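Local coordinates for caspase recruitment domain-containing protein 19 (Homo sapiens, PDB 4FH0) that inhibits BCL10-induced activation of NF-kappa-B and associates with BCL10 through its caspase recruitment domain, the part of the protein present here, at residues P16-H21 and D65-L70. The protein carries 2 engineered substitutions. Sequence-based numbering, arbitrary orientation.
Sequences PMLTGH and DLMSHL. Engineered in segment 16-21: Met17 (natural residue Phe). Engineered in segment 65-70: Met67 (natural residue Leu).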
loop_
_atom_site.group_PDB
_atom_site.type_symbol
_atom_site.label_atom_id
_atom_site.label_comp_id
_atom_site.label_asym_id
_atom_site.label_seq_id
_atom_site.Cartn_x
_atom_site.Cartn_y
_atom_site.Cartn_z
ATOM N N PRO A 16 -3.693 -5.285 -9.413
ATOM C CA PRO A 16 -2.897 -5.346 -10.647
ATOM C C PRO A 16 -2.461 -3.971 -11.172
ATOM O O PRO A 16 -1.305 -3.813 -11.572
ATOM C CB PRO A 16 -3.816 -6.117 -11.613
ATOM C CG PRO A 16 -4.622 -6.949 -10.724
ATOM C CD PRO A 16 -4.902 -6.112 -9.510
HETATM N N MSE A 17 -3.319 -2.964 -11.108
HETATM C CA MSE A 17 -2.907 -1.629 -11.528
HETATM C C MSE A 17 -1.864 -1.031 -10.578
HETATM O O MSE A 17 -0.862 -0.490 -11.023
HETATM C CB MSE A 17 -4.116 -0.710 -11.663
HETATM C CG MSE A 17 -4.850 -0.932 -12.972
HETATM SE SE MSE A 17 -6.135 0.471 -13.356
HETATM C CE MSE A 17 -4.885 1.952 -13.536
ATOM N N LEU A 18 -2.121 -1.100 -9.278
ATOM C CA LEU A 18 -1.212 -0.548 -8.259
ATOM C C LEU A 18 0.195 -1.097 -8.364
ATOM O O LEU A 18 1.168 -0.391 -8.094
ATOM C CB LEU A 18 -1.748 -0.844 -6.838
ATOM C CG LEU A 18 -2.876 0.043 -6.325
ATOM C CD1 LEU A 18 -3.526 -0.624 -5.129
ATOM C CD2 LEU A 18 -2.312 1.384 -5.924
ATOM N N THR A 19 0.302 -2.369 -8.727
ATOM C CA THR A 19 1.592 -3.065 -8.750
ATOM C C THR A 19 2.243 -3.027 -10.132
ATOM O O THR A 19 3.339 -3.524 -10.318
ATOM C CB THR A 19 1.464 -4.516 -8.279
ATOM O OG1 THR A 19 0.558 -5.235 -9.128
ATOM C CG2 THR A 19 0.969 -4.577 -6.822
ATOM N N GLY A 20 1.584 -2.422 -11.111
ATOM C CA GLY A 20 2.194 -2.303 -12.426
ATOM C C GLY A 20 3.438 -1.449 -12.386
ATOM O O GLY A 20 3.478 -0.438 -11.691
ATOM N N HIS A 21 4.458 -1.824 -13.150
ATOM C CA HIS A 21 5.693 -1.063 -13.131
ATOM C C HIS A 21 5.447 0.378 -13.513
ATOM O O HIS A 21 4.725 0.647 -14.472
ATOM C CB HIS A 21 6.707 -1.652 -14.098
ATOM C CG HIS A 21 7.193 -2.996 -13.700
ATOM N ND1 HIS A 21 6.762 -4.149 -14.315
ATOM C CD2 HIS A 21 8.045 -3.382 -12.722
ATOM C CE1 HIS A 21 7.360 -5.186 -13.758
ATOM N NE2 HIS A 21 8.147 -4.747 -12.792
ATOM N N ASP A 65 3.642 -8.134 -2.010
ATOM C CA ASP A 65 3.592 -8.719 -0.672
ATOM C C ASP A 65 2.831 -7.805 0.289
ATOM O O ASP A 65 2.094 -8.277 1.134
ATOM C CB ASP A 65 4.997 -9.026 -0.142
ATOM C CG ASP A 65 5.642 -10.187 -0.845
ATOM O OD1 ASP A 65 4.949 -10.915 -1.582
ATOM O OD2 ASP A 65 6.863 -10.357 -0.653
ATOM N N LEU A 66 2.986 -6.495 0.139
ATOM C CA LEU A 66 2.226 -5.553 0.961
ATOM C C LEU A 66 0.736 -5.700 0.674
ATOM O O LEU A 66 -0.082 -5.718 1.595
ATOM C CB LEU A 66 2.699 -4.119 0.713
ATOM C CG LEU A 66 1.922 -3.060 1.504
ATOM C CD1 LEU A 66 2.023 -3.245 2.988
ATOM C CD2 LEU A 66 2.406 -1.663 1.104
HETATM N N MSE A 67 0.374 -5.802 -0.601
HETATM C CA MSE A 67 -1.034 -5.973 -0.928
HETATM C C MSE A 67 -1.601 -7.235 -0.311
HETATM O O MSE A 67 -2.699 -7.210 0.226
HETATM C CB MSE A 67 -1.258 -6.015 -2.436
HETATM C CG MSE A 67 -0.799 -4.781 -3.173
HETATM SE SE MSE A 67 -1.661 -3.124 -2.553
HETATM C CE MSE A 67 -0.150 -2.376 -1.604
ATOM N N SER A 68 -0.850 -8.335 -0.371
ATOM C CA SER A 68 -1.311 -9.575 0.229
ATOM C C SER A 68 -1.479 -9.420 1.728
ATOM O O SER A 68 -2.429 -9.928 2.308
ATOM C CB SER A 68 -0.333 -10.701 -0.063
ATOM O OG SER A 68 -0.263 -10.957 -1.447
ATOM N N HIS A 69 -0.527 -8.754 2.361
ATOM C CA HIS A 69 -0.586 -8.511 3.786
ATOM C C HIS A 69 -1.838 -7.730 4.180
ATOM O O HIS A 69 -2.536 -8.104 5.122
ATOM C CB HIS A 69 0.680 -7.768 4.197
ATOM C CG HIS A 69 0.724 -7.400 5.644
ATOM N ND1 HIS A 69 1.538 -8.047 6.543
ATOM C CD2 HIS A 69 0.074 -6.443 6.344
ATOM C CE1 HIS A 69 1.378 -7.512 7.739
ATOM N NE2 HIS A 69 0.485 -6.547 7.651
ATOM N N LEU A 70 -2.138 -6.657 3.450
ATOM C CA LEU A 70 -3.293 -5.829 3.769
ATOM C C LEU A 70 -4.588 -6.579 3.517
ATOM O O LEU A 70 -5.521 -6.486 4.314
ATOM C CB LEU A 70 -3.255 -4.547 2.945
ATOM C CG LEU A 70 -2.083 -3.605 3.210
ATOM C CD1 LEU A 70 -1.980 -2.595 2.095
ATOM C CD2 LEU A 70 -2.228 -2.908 4.554
#
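Met67, an engineered selenomethionine in place of the natural Leu, reaches from helix 59-73 to Leu18 of helix 7-18 and to Thr19 next to it. Its side chain meets both residues at different points. The selenium, SE, lies 4.0 Å from CD1 of Leu18, and the two side chains cross at about a right angle. Nearer the backbone, CG of Met67 lies 4.1 Å from CG2 of Thr19. There the two side chains run past each other in opposite directions. The Met67 chain is folded at chi2 (-58°) rather than extended, which puts the selenium beside the leucine methyl; it bends again at chi3. In Thr19, chi1 of 60° puts OG1 between the backbone N and the carbonyl carbon, and CG2 anti to the carbonyl carbon. The methyl CG2 faces Met67, while OG1 donates to Thr15 O of helix 7-18. Leu11 of helix 7-18 and Phe81 of helix 75-88 touch both Leu18 and Met67 and extend the packing into the core of the six-helix CARD bundle. The three touching residues are buried, and no hydrogen bond links the segments. The helices are therefore joined here by a small apolar contact, with the threonine hydroxyl satisfied locally.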